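Local coordinates for T9SS C-terminal target domain-containing protein (Bacteroides cellulosilyticus, PDB 5JVK), which probably hydrolyses O-glycosidic bonds in carbohydrates, as a family 39 glycoside hydrolase of a gut symbiont, at residues 70-75 with 88-93; 135-140 with 169-174; 374-379 with 387-392; 443-448 with 492-497. All coordinates share one frame; numbering follows the deposited sequence.

Followed from the N terminus, the four contacts come strictly in series, each closing before the next opens, so none nests in or crosses another. Interaction 1 closes a beta hairpin in the N-terminal sheet. Interaction 2 pairs strands 132-138 and 168-174 of the eight-stranded barrel across a helical connection, and interaction 3 folds the loop after strand 373-375 back toward that strand. These two touch inside the barrel, where Leu170 CD1 lies 3.7 Å from Phe374 CZ. Interaction 4 closes a longer excursion within the C-terminal sheet; its centre is about 37 Å from that of interaction 2. The contacts thus fall in the N-terminal sheet, the barrel and the C-terminal sheet.

Interaction 1 (70-75 with 88-93); sequences YYTLEL and VVNYAV
Val88 meets Thr72 at a slant, its CG1 methyl 3.9 Å from Thr72 CG2. The CA of the same valine also directs its hydrogen at Leu73 O, a CA-H...O contact. At Val89 the backbones bond in both directions: Leu73 N donates to Val89 O over 2.7 Å and Val89 N donates back to Leu73 O. Their side chains run alongside each other on the face that also carries Tyr71 and Tyr91, Val89 CG2 touching Leu73 CD2. Such alternation of hydrogen-bonded and non-hydrogen-bonded pairs is the mark of antiparallel pairing, and the two strands, 69-78 and 83-94, follow each other directly in the chain as a beta hairpin of the N-terminal five-stranded sheet, with strand 37-44 flanking the first of them. Asn90 faces Thr72 in a non-hydrogen-bonded pair. With CG anti to its carbonyl carbon (chi1 -67°), its amide slants past the Tyr70 ring, the planes 22° apart and Asn90 CG 3.6 Å from Tyr70 CZ. Asn90 ND2 makes a weak bond to Tyr71 O at 3.4 Å and gives a proton to a water, 2.9 Å from ND2, that also bonds Thr72 OG1. Arg396 holds Asn90 OD1, and Pro401 O binds the Tyr70 hydroxyl. A serine in place of Tyr70 would probably leave Pro401 O without that mate and the Asn90 amide without the ring beside it. Tyr91 and Tyr71 exchange two backbone bonds, and Tyr91 O also sits at the edge of the Tyr71 ring, near its plane. Finally, Val93 CG2 packs 3.8 Å from CE2 of the Tyr71 ring, with Val65 touching both residues.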
# COMPACT_ATOMS: atom_id res chain seq x y z
N TYR A 70 16.33 8.38 3.45
CA TYR A 70 16.58 6.95 3.32
C TYR A 70 18.10 6.78 3.34
O TYR A 70 18.79 7.31 2.46
CB TYR A 70 16.01 6.44 2.00
CG TYR A 70 16.12 4.94 1.81
CD1 TYR A 70 15.29 4.07 2.52
CD2 TYR A 70 17.05 4.39 0.93
CE1 TYR A 70 15.39 2.70 2.36
CE2 TYR A 70 17.15 3.02 0.76
CZ TYR A 70 16.32 2.18 1.48
OH TYR A 70 16.41 0.83 1.32
N TYR A 71 18.61 6.06 4.34
CA TYR A 71 20.05 5.93 4.56
C TYR A 71 20.53 4.50 4.35
O TYR A 71 19.79 3.55 4.62
CB TYR A 71 20.42 6.38 5.97
CG TYR A 71 20.23 7.86 6.21
CD1 TYR A 71 21.31 8.74 6.08
CD2 TYR A 71 18.99 8.38 6.55
CE1 TYR A 71 21.15 10.10 6.29
CE2 TYR A 71 18.82 9.75 6.76
CZ TYR A 71 19.90 10.60 6.63
OH TYR A 71 19.74 11.95 6.83
N THR A 72 21.76 4.36 3.87
CA THR A 72 22.49 3.10 3.92
C THR A 72 23.34 3.13 5.19
O THR A 72 24.08 4.09 5.43
CB THR A 72 23.41 2.92 2.69
OG1 THR A 72 22.64 3.04 1.49
CG2 THR A 72 24.10 1.56 2.71
N LEU A 73 23.20 2.09 6.01
CA LEU A 73 23.94 1.95 7.26
C LEU A 73 25.12 0.99 7.06
O LEU A 73 24.92 -0.21 6.92
CB LEU A 73 23.01 1.42 8.37
CG LEU A 73 23.61 1.07 9.74
CD1 LEU A 73 24.35 2.24 10.36
CD2 LEU A 73 22.50 0.59 10.66
N GLU A 74 26.34 1.54 7.04
CA GLU A 74 27.57 0.74 6.93
C GLU A 74 28.16 0.55 8.33
O GLU A 74 28.55 1.53 8.97
CB GLU A 74 28.59 1.45 6.03
CG GLU A 74 28.16 1.56 4.57
CD GLU A 74 28.89 2.65 3.81
OE1 GLU A 74 30.06 2.95 4.14
OE2 GLU A 74 28.29 3.21 2.86
N LEU A 75 28.23 -0.70 8.79
CA LEU A 75 28.76 -1.03 10.12
C LEU A 75 30.08 -1.80 10.02
O LEU A 75 30.22 -2.68 9.17
CB LEU A 75 27.74 -1.85 10.91
CG LEU A 75 26.51 -1.09 11.42
CD1 LEU A 75 25.40 -2.05 11.83
CD2 LEU A 75 26.86 -0.16 12.57
N VAL A 88 25.91 -4.38 6.43
CA VAL A 88 25.29 -3.32 5.63
C VAL A 88 23.78 -3.55 5.56
O VAL A 88 23.33 -4.60 5.09
CB VAL A 88 25.87 -3.23 4.20
CG1 VAL A 88 25.24 -2.07 3.43
CG2 VAL A 88 27.39 -3.07 4.25
N VAL A 89 23.02 -2.58 6.06
CA VAL A 89 21.55 -2.55 5.92
C VAL A 89 21.11 -1.13 5.61
O VAL A 89 21.92 -0.20 5.61
CB VAL A 89 20.83 -3.07 7.19
CG1 VAL A 89 21.11 -4.55 7.39
CG2 VAL A 89 21.23 -2.28 8.43
N ASN A 90 19.81 -0.95 5.35
CA ASN A 90 19.23 0.37 5.15
C ASN A 90 18.48 0.83 6.40
O ASN A 90 18.05 0.01 7.22
CB ASN A 90 18.31 0.37 3.93
CG ASN A 90 19.08 0.18 2.63
OD1 ASN A 90 19.04 -0.89 2.03
ND2 ASN A 90 19.79 1.21 2.21
N TYR A 91 18.35 2.15 6.54
CA TYR A 91 17.70 2.77 7.69
C TYR A 91 16.89 3.98 7.22
O TYR A 91 17.44 4.91 6.62
CB TYR A 91 18.77 3.19 8.71
CG TYR A 91 18.21 3.54 10.07
CD1 TYR A 91 17.87 2.53 10.98
CD2 TYR A 91 18.03 4.86 10.46
CE1 TYR A 91 17.36 2.84 12.24
CE2 TYR A 91 17.53 5.19 11.71
CZ TYR A 91 17.19 4.17 12.60
OH TYR A 91 16.69 4.49 13.84
N ALA A 92 15.59 3.95 7.50
CA ALA A 92 14.67 4.98 7.03
C ALA A 92 14.37 5.98 8.15
O ALA A 92 13.76 5.62 9.16
CB ALA A 92 13.38 4.34 6.54
N VAL A 93 14.81 7.22 7.97
CA VAL A 93 14.45 8.33 8.86
C VAL A 93 13.31 9.11 8.20
O VAL A 93 13.54 9.98 7.35
CB VAL A 93 15.67 9.24 9.16
CG1 VAL A 93 15.28 10.35 10.13
CG2 VAL A 93 16.82 8.41 9.72
O HOH W 1 20.98 1.40 -0.41

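Interaction 2 (135-140 with 169-174); sequences TDLAWE and PLIVFG
Thr135 and Leu170 begin a run of five backbone hydrogen bonds. Thr135 N donates to Leu170 O; Val172 N donates to Thr135 O, Leu137 N to Val172 O at 2.9 Å, and Gly174 N to Leu137 O. The last, from Trp139 N to Gly174 O, is nearly straight at 171° and carries the pairing into the first turn of helix 139-142. This is the parallel register of neighbouring strands in a (beta/alpha)8 barrel, joined through helix 153-164 as a beta-alpha-beta crossover. Apolar contacts occupy the face turned toward the helices. Thr135 CG2 lies 3.8 Å from Ile171 CD1, and Leu137 CB rests on Ile171 CG2. Leu137 CD1 comes tightly against the edge of the Phe173 ring, 3.3 Å from its CD1. Trp139 CB packs on Phe173 CZ, while the tryptophan's five-membered ring and the phenylalanine lie obliquely, planes 40° apart. Helix 194-211 backs this pair. Polar contacts lie on the barrel's inner face: one water donates to Asp136 OD1 and Val172 O, each 3.0 Å away, and Asp136 OD2 is hydrogen-bonded to a glycerol, probably from crystallisation. The Val172 CG1 methyl, between its backbone N and carbonyl carbon (chi1 65°), makes van der Waals contact there with Asp136 OD1.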
# COMPACT_ATOMS: atom_id res chain seq x y z
N THR A 135 -5.72 -8.63 4.53
CA THR A 135 -5.16 -9.96 4.72
C THR A 135 -6.21 -11.05 4.51
O THR A 135 -7.41 -10.79 4.49
CB THR A 135 -4.48 -10.11 6.10
OG1 THR A 135 -3.69 -11.30 6.11
CG2 THR A 135 -5.50 -10.14 7.24
N ASP A 136 -5.72 -12.28 4.34
CA ASP A 136 -6.55 -13.41 3.96
C ASP A 136 -7.23 -14.06 5.15
O ASP A 136 -6.76 -13.99 6.28
CB ASP A 136 -5.71 -14.47 3.25
CG ASP A 136 -5.10 -13.96 1.97
OD1 ASP A 136 -5.80 -13.94 0.94
OD2 ASP A 136 -3.91 -13.58 2.01
N LEU A 137 -8.36 -14.70 4.87
CA LEU A 137 -9.01 -15.60 5.80
C LEU A 137 -9.54 -16.78 5.00
O LEU A 137 -10.37 -16.60 4.11
CB LEU A 137 -10.14 -14.87 6.55
CG LEU A 137 -10.83 -15.60 7.71
CD1 LEU A 137 -11.80 -16.67 7.22
CD2 LEU A 137 -9.82 -16.20 8.68
N ALA A 138 -9.04 -17.97 5.32
CA ALA A 138 -9.43 -19.18 4.61
C ALA A 138 -10.74 -19.73 5.17
O ALA A 138 -10.88 -19.91 6.38
CB ALA A 138 -8.33 -20.23 4.71
N TRP A 139 -11.70 -19.98 4.28
CA TRP A 139 -12.96 -20.68 4.60
C TRP A 139 -12.65 -22.03 5.28
O TRP A 139 -13.26 -22.38 6.29
CB TRP A 139 -13.77 -20.87 3.31
CG TRP A 139 -15.09 -21.59 3.42
CD1 TRP A 139 -15.81 -21.86 4.55
CD2 TRP A 139 -15.86 -22.10 2.32
NE1 TRP A 139 -16.97 -22.53 4.22
CE2 TRP A 139 -17.03 -22.68 2.86
CE3 TRP A 139 -15.68 -22.13 0.93
CZ2 TRP A 139 -18.01 -23.29 2.06
CZ3 TRP A 139 -16.65 -22.73 0.14
CH2 TRP A 139 -17.80 -23.30 0.71
N GLU A 140 -11.69 -22.75 4.71
CA GLU A 140 -11.13 -23.99 5.29
C GLU A 140 -10.81 -23.87 6.79
O GLU A 140 -11.20 -24.73 7.58
CB GLU A 140 -9.86 -24.38 4.51
CG GLU A 140 -9.27 -25.73 4.86
CD GLU A 140 -8.20 -26.17 3.86
OE1 GLU A 140 -8.49 -26.19 2.64
OE2 GLU A 140 -7.08 -26.49 4.30
N PRO A 169 -8.94 -2.90 9.43
CA PRO A 169 -8.59 -4.07 8.63
C PRO A 169 -9.68 -4.45 7.63
O PRO A 169 -10.87 -4.39 7.96
CB PRO A 169 -8.39 -5.18 9.67
CG PRO A 169 -9.01 -4.69 10.93
CD PRO A 169 -9.52 -3.30 10.73
N LEU A 170 -9.26 -4.81 6.41
CA LEU A 170 -10.13 -5.37 5.37
C LEU A 170 -9.75 -6.83 5.21
O LEU A 170 -8.56 -7.15 5.14
CB LEU A 170 -9.92 -4.61 4.06
CG LEU A 170 -10.78 -4.97 2.84
CD1 LEU A 170 -11.03 -3.74 1.97
CD2 LEU A 170 -10.15 -6.08 1.99
N ILE A 171 -10.74 -7.72 5.16
CA ILE A 171 -10.49 -9.17 5.15
C ILE A 171 -11.04 -9.81 3.88
O ILE A 171 -12.22 -9.68 3.58
CB ILE A 171 -11.12 -9.87 6.39
CG1 ILE A 171 -10.61 -9.24 7.70
CG2 ILE A 171 -10.85 -11.37 6.38
CD1 ILE A 171 -9.13 -9.46 7.99
N VAL A 172 -10.16 -10.50 3.15
CA VAL A 172 -10.56 -11.24 1.95
C VAL A 172 -10.83 -12.71 2.32
O VAL A 172 -9.92 -13.44 2.72
CB VAL A 172 -9.58 -11.07 0.75
CG1 VAL A 172 -8.19 -11.65 1.02
CG2 VAL A 172 -10.16 -11.68 -0.52
N PHE A 173 -12.09 -13.11 2.20
CA PHE A 173 -12.58 -14.42 2.61
C PHE A 173 -12.72 -15.33 1.40
O PHE A 173 -13.39 -14.95 0.43
CB PHE A 173 -13.94 -14.28 3.29
CG PHE A 173 -14.54 -15.58 3.76
CD1 PHE A 173 -14.22 -16.09 5.00
CD2 PHE A 173 -15.42 -16.30 2.95
CE1 PHE A 173 -14.76 -17.29 5.45
CE2 PHE A 173 -15.97 -17.49 3.39
CZ PHE A 173 -15.63 -17.99 4.64
N GLY A 174 -12.14 -16.53 1.44
CA GLY A 174 -12.37 -17.50 0.38
C GLY A 174 -11.45 -18.70 0.35
O GLY A 174 -11.01 -19.18 1.40
O HOH W 2 -8.50 -15.24 0.85

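Interaction 3 (374-379 with 387-392); sequences FWYDFQ and NIEHNF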
# COMPACT_ATOMS: atom_id res chain seq x y z
N PHE A 374 -4.91 -0.39 -1.86
CA PHE A 374 -4.04 -1.25 -1.06
C PHE A 374 -2.79 -1.67 -1.82
O PHE A 374 -2.89 -2.38 -2.83
CB PHE A 374 -4.81 -2.49 -0.60
CG PHE A 374 -5.90 -2.21 0.39
CD1 PHE A 374 -5.74 -2.53 1.73
CD2 PHE A 374 -7.10 -1.63 -0.03
CE1 PHE A 374 -6.76 -2.28 2.64
CE2 PHE A 374 -8.11 -1.36 0.88
CZ PHE A 374 -7.94 -1.69 2.22
N TRP A 375 -1.63 -1.25 -1.34
CA TRP A 375 -0.36 -1.64 -1.95
C TRP A 375 -0.09 -3.12 -1.71
O TRP A 375 -0.19 -3.60 -0.58
CB TRP A 375 0.80 -0.83 -1.37
CG TRP A 375 2.14 -1.24 -1.92
CD1 TRP A 375 2.99 -2.17 -1.39
CD2 TRP A 375 2.77 -0.74 -3.10
NE1 TRP A 375 4.11 -2.28 -2.18
CE2 TRP A 375 4.00 -1.42 -3.23
CE3 TRP A 375 2.41 0.21 -4.06
CZ2 TRP A 375 4.88 -1.16 -4.28
CZ3 TRP A 375 3.29 0.46 -5.11
CH2 TRP A 375 4.51 -0.22 -5.21
N TYR A 376 0.25 -3.85 -2.78
CA TYR A 376 0.74 -5.22 -2.67
C TYR A 376 2.26 -5.21 -2.83
O TYR A 376 2.74 -4.81 -3.88
CB TYR A 376 0.11 -6.14 -3.72
CG TYR A 376 0.45 -7.58 -3.43
CD1 TYR A 376 -0.34 -8.34 -2.57
CD2 TYR A 376 1.60 -8.18 -3.97
CE1 TYR A 376 -0.02 -9.65 -2.26
CE2 TYR A 376 1.93 -9.49 -3.67
CZ TYR A 376 1.12 -10.23 -2.82
OH TYR A 376 1.43 -11.53 -2.52
N ASP A 377 3.04 -5.60 -1.81
CA ASP A 377 2.59 -5.90 -0.44
C ASP A 377 3.60 -5.29 0.54
O ASP A 377 4.55 -4.62 0.11
CB ASP A 377 2.39 -7.41 -0.23
CG ASP A 377 3.64 -8.25 -0.50
OD1 ASP A 377 4.70 -7.71 -0.89
OD2 ASP A 377 3.55 -9.48 -0.32
N PHE A 378 3.40 -5.50 1.84
CA PHE A 378 4.21 -4.82 2.85
C PHE A 378 5.64 -5.33 2.92
O PHE A 378 6.58 -4.53 2.89
CB PHE A 378 3.56 -4.91 4.23
CG PHE A 378 4.25 -4.06 5.26
CD1 PHE A 378 4.93 -4.63 6.33
CD2 PHE A 378 4.27 -2.67 5.12
CE1 PHE A 378 5.57 -3.84 7.26
CE2 PHE A 378 4.92 -1.87 6.04
CZ PHE A 378 5.57 -2.46 7.11
N GLN A 379 5.80 -6.64 3.01
CA GLN A 379 7.11 -7.27 3.16
C GLN A 379 7.38 -8.23 2.01
O GLN A 379 6.46 -8.90 1.54
CB GLN A 379 7.19 -8.01 4.50
CG GLN A 379 8.56 -8.61 4.79
CD GLN A 379 8.78 -8.94 6.26
OE1 GLN A 379 7.84 -9.27 6.98
NE2 GLN A 379 10.03 -8.85 6.70
N ASN A 387 12.45 -14.02 -8.69
CA ASN A 387 11.05 -14.39 -8.45
C ASN A 387 10.27 -13.12 -8.12
O ASN A 387 10.52 -12.50 -7.08
CB ASN A 387 10.97 -15.40 -7.29
CG ASN A 387 9.55 -15.87 -6.98
OD1 ASN A 387 8.58 -15.48 -7.64
ND2 ASN A 387 9.43 -16.72 -5.98
N ILE A 388 9.33 -12.73 -8.99
CA ILE A 388 8.60 -11.45 -8.83
C ILE A 388 7.79 -11.37 -7.53
O ILE A 388 7.70 -10.30 -6.93
CB ILE A 388 7.68 -11.10 -10.03
CG1 ILE A 388 6.52 -12.09 -10.21
CG2 ILE A 388 8.48 -10.99 -11.33
CD1 ILE A 388 5.47 -11.61 -11.20
N GLU A 389 7.24 -12.50 -7.10
CA GLU A 389 6.39 -12.57 -5.91
C GLU A 389 7.16 -12.35 -4.60
O GLU A 389 6.56 -12.02 -3.59
CB GLU A 389 5.63 -13.90 -5.86
CG GLU A 389 4.69 -14.17 -7.03
CD GLU A 389 3.48 -13.23 -7.09
OE1 GLU A 389 3.13 -12.59 -6.08
OE2 GLU A 389 2.87 -13.13 -8.18
N HIS A 390 8.49 -12.53 -4.64
CA HIS A 390 9.37 -12.26 -3.49
C HIS A 390 9.91 -10.82 -3.44
O HIS A 390 10.75 -10.53 -2.58
CB HIS A 390 10.56 -13.23 -3.52
CG HIS A 390 10.20 -14.65 -3.25
ND1 HIS A 390 11.15 -15.64 -3.11
CD2 HIS A 390 9.00 -15.26 -3.08
CE1 HIS A 390 10.55 -16.80 -2.88
NE2 HIS A 390 9.25 -16.59 -2.85
N ASN A 391 9.46 -9.95 -4.34
CA ASN A 391 10.04 -8.60 -4.46
C ASN A 391 9.03 -7.44 -4.54
O ASN A 391 9.40 -6.32 -4.90
CB ASN A 391 10.99 -8.59 -5.67
CG ASN A 391 12.21 -9.46 -5.46
OD1 ASN A 391 12.32 -10.54 -6.02
ND2 ASN A 391 13.12 -9.00 -4.62
N PHE A 392 7.77 -7.69 -4.16
CA PHE A 392 6.74 -6.63 -4.12
C PHE A 392 6.78 -5.77 -2.85
O PHE A 392 6.03 -4.79 -2.75
CB PHE A 392 5.33 -7.24 -4.25
CG PHE A 392 4.92 -7.54 -5.66
CD1 PHE A 392 4.41 -6.52 -6.47
CD2 PHE A 392 5.02 -8.83 -6.18
CE1 PHE A 392 4.01 -6.80 -7.78
CE2 PHE A 392 4.63 -9.10 -7.48
CZ PHE A 392 4.12 -8.09 -8.28
O HOH W 3 3.71 -12.35 -3.42
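Tyr376 drives its ring edge at the face of Phe392, a T-shaped pair with centroids 5.5 Å apart and planes at 72°. The pair sits just beyond strand 373-375, the eighth strand of the (beta/alpha)8 barrel, where the following loop folds back over the strand. CD2 leads the approach, 3.8 Å from Phe392 CG, because Tyr376 CG is anti to its backbone N (chi1 -170°). One face of the tyrosine ring is covered by Asp377 CB, which follows a cis peptide bond; clan GH-A glycosidases often have such a bond here, usually after a tryptophan. The Tyr376 hydroxyl is bonded to His111 and to a water 2.6 Å from Tyr376 OH, which also lies within bonding distance of Glu389 OE1, whose carboxylate stands steeply to the ring. A glycerol bound about 3 Å from the tyrosine side chain is consistent with a pocket at this barrel mouth. Phe392 O is gripped by two donors. Trp375 NE1, 3.2 Å away, lies almost in line with the C=O bond, whereas Asp377 N, also 3.2 Å from Phe392 O, stands above the carbonyl plane. Replacing Trp375 by a phenylalanine would probably cost Phe392 O its in-line donor, leaving the amide of Asp377, which comes from above the carbonyl plane, as the one remaining donor to it from this segment. The indole itself is packed against helix 350-366. The Asp377 carboxylate is turned about perpendicular to the Phe392 ring and sets OD1 3.5 Å from Phe392 CB.

Interaction 4 (443-448 with 492-497); sequences YTAWTT and LPQYLV
Thr444 swings OG1 to the side away from its own backbone N (chi1 -175°), which brings the hydroxyl within 3.2 Å of Gln494 O, to which it donates from above the carbonyl plane. Trp446 adopts a different rotamer: CG lies between its backbone N and carbonyl carbon (chi1 73°), and the indole slants across Pro493 with CE3 4.0 Å from Pro493 CG. Gln494 O thus accepts twice, since Ala445 N also donates to it, at 2.8 Å. Gln494 N returns a bond to Ala445 O, and Tyr443 and Leu496 form the next hydrogen-bonded pair, with Leu496 N 2.7 Å from Tyr443 O. These are adjacent antiparallel strands, 439-447 and 494-498, in the middle of the six-stranded C-terminal sheet; the chain between them makes other strands before returning. Between the two bonded pairs, Thr444 and Tyr495 point the same way and lie side by side, OG1 of the threonine 3.4 Å from CE1 of the ring. Helix 403-415 packs on that tyrosine, while helix 350-366 touches Thr444 and Trp446. Asp297 accepts from the indole NE1. On the face carrying Ala445, the side chain of Gln494 extends beyond CG and its NE2 donates to a water 3.0 Å away, as well as to Asn488 O. That water lies 2.8 Å from Leu492 O and close to Ala445 O. At the other end, Leu496 O takes a bond from Tyr443 N and sits at the edge of the Tyr443 ring, near its plane.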
# COMPACT_ATOMS: atom_id res chain seq x y z
N TYR A 443 1.99 21.60 -3.63
CA TYR A 443 2.09 21.21 -5.04
C TYR A 443 3.04 20.03 -5.13
O TYR A 443 4.01 19.97 -4.39
CB TYR A 443 2.64 22.35 -5.90
CG TYR A 443 1.90 23.66 -5.73
CD1 TYR A 443 2.21 24.52 -4.67
CD2 TYR A 443 0.90 24.05 -6.62
CE1 TYR A 443 1.54 25.72 -4.50
CE2 TYR A 443 0.23 25.25 -6.46
CZ TYR A 443 0.54 26.08 -5.40
OH TYR A 443 -0.12 27.27 -5.22
N THR A 444 2.76 19.09 -6.04
CA THR A 444 3.69 18.00 -6.32
C THR A 444 4.12 18.08 -7.78
O THR A 444 3.34 18.51 -8.63
CB THR A 444 3.10 16.60 -6.01
OG1 THR A 444 4.12 15.61 -6.21
CG2 THR A 444 1.90 16.26 -6.89
N ALA A 445 5.35 17.66 -8.05
CA ALA A 445 5.89 17.72 -9.41
C ALA A 445 6.82 16.55 -9.70
O ALA A 445 7.65 16.18 -8.87
CB ALA A 445 6.62 19.04 -9.63
N TRP A 446 6.65 15.96 -10.88
CA TRP A 446 7.52 14.89 -11.36
C TRP A 446 7.52 14.84 -12.88
O TRP A 446 6.69 15.47 -13.53
CB TRP A 446 7.08 13.53 -10.77
CG TRP A 446 5.81 12.93 -11.33
CD1 TRP A 446 5.69 12.17 -12.45
CD2 TRP A 446 4.49 13.02 -10.77
NE1 TRP A 446 4.39 11.78 -12.63
CE2 TRP A 446 3.63 12.30 -11.62
CE3 TRP A 446 3.96 13.65 -9.63
CZ2 TRP A 446 2.26 12.18 -11.37
CZ3 TRP A 446 2.59 13.52 -9.38
CH2 TRP A 446 1.76 12.80 -10.25
N THR A 447 8.47 14.08 -13.42
CA THR A 447 8.54 13.82 -14.85
C THR A 447 8.45 12.32 -15.10
O THR A 447 8.93 11.52 -14.29
CB THR A 447 9.82 14.40 -15.50
OG1 THR A 447 9.81 14.14 -16.91
CG2 THR A 447 11.10 13.83 -14.90
N THR A 448 7.81 11.95 -16.21
CA THR A 448 7.80 10.56 -16.67
C THR A 448 9.11 10.16 -17.37
O THR A 448 9.37 8.97 -17.56
CB THR A 448 6.61 10.30 -17.62
OG1 THR A 448 6.67 11.21 -18.73
CG2 THR A 448 5.30 10.49 -16.89
N LEU A 492 10.91 10.43 -9.34
CA LEU A 492 10.49 10.55 -7.95
C LEU A 492 9.83 11.91 -7.72
O LEU A 492 10.46 12.94 -7.96
CB LEU A 492 11.70 10.42 -7.03
CG LEU A 492 12.47 9.09 -7.11
CD1 LEU A 492 13.94 9.29 -6.75
CD2 LEU A 492 11.81 8.05 -6.22
N PRO A 493 8.57 11.93 -7.25
CA PRO A 493 7.94 13.24 -7.03
C PRO A 493 8.62 14.09 -5.96
O PRO A 493 9.12 13.56 -4.96
CB PRO A 493 6.52 12.87 -6.58
CG PRO A 493 6.28 11.53 -7.15
CD PRO A 493 7.60 10.83 -7.08
N GLN A 494 8.63 15.40 -6.20
CA GLN A 494 9.03 16.38 -5.19
C GLN A 494 7.82 17.26 -4.91
O GLN A 494 6.85 17.26 -5.66
CB GLN A 494 10.23 17.21 -5.66
CG GLN A 494 9.95 18.19 -6.79
CD GLN A 494 11.22 18.67 -7.46
OE1 GLN A 494 11.62 19.82 -7.30
NE2 GLN A 494 11.87 17.79 -8.21
N TYR A 495 7.90 18.02 -3.82
CA TYR A 495 6.75 18.71 -3.26
C TYR A 495 7.08 20.15 -2.85
O TYR A 495 8.12 20.39 -2.23
CB TYR A 495 6.23 17.94 -2.04
CG TYR A 495 6.07 16.46 -2.25
CD1 TYR A 495 4.89 15.93 -2.79
CD2 TYR A 495 7.09 15.57 -1.91
CE1 TYR A 495 4.74 14.57 -2.99
CE2 TYR A 495 6.94 14.20 -2.10
CZ TYR A 495 5.77 13.71 -2.64
OH TYR A 495 5.62 12.35 -2.83
N LEU A 496 6.19 21.08 -3.19
CA LEU A 496 6.27 22.47 -2.74
C LEU A 496 5.17 22.72 -1.71
O LEU A 496 4.01 22.89 -2.07
CB LEU A 496 6.11 23.44 -3.91
CG LEU A 496 7.27 23.56 -4.90
CD1 LEU A 496 6.81 24.22 -6.19
CD2 LEU A 496 8.43 24.33 -4.28
N VAL A 497 5.55 22.76 -0.43
CA VAL A 497 4.60 22.94 0.67
C VAL A 497 4.34 24.43 0.91
O VAL A 497 5.24 25.25 0.76
CB VAL A 497 5.13 22.29 1.96
CG1 VAL A 497 4.15 22.45 3.12
CG2 VAL A 497 5.43 20.81 1.72
O HOH W 4 10.41 15.39 -9.33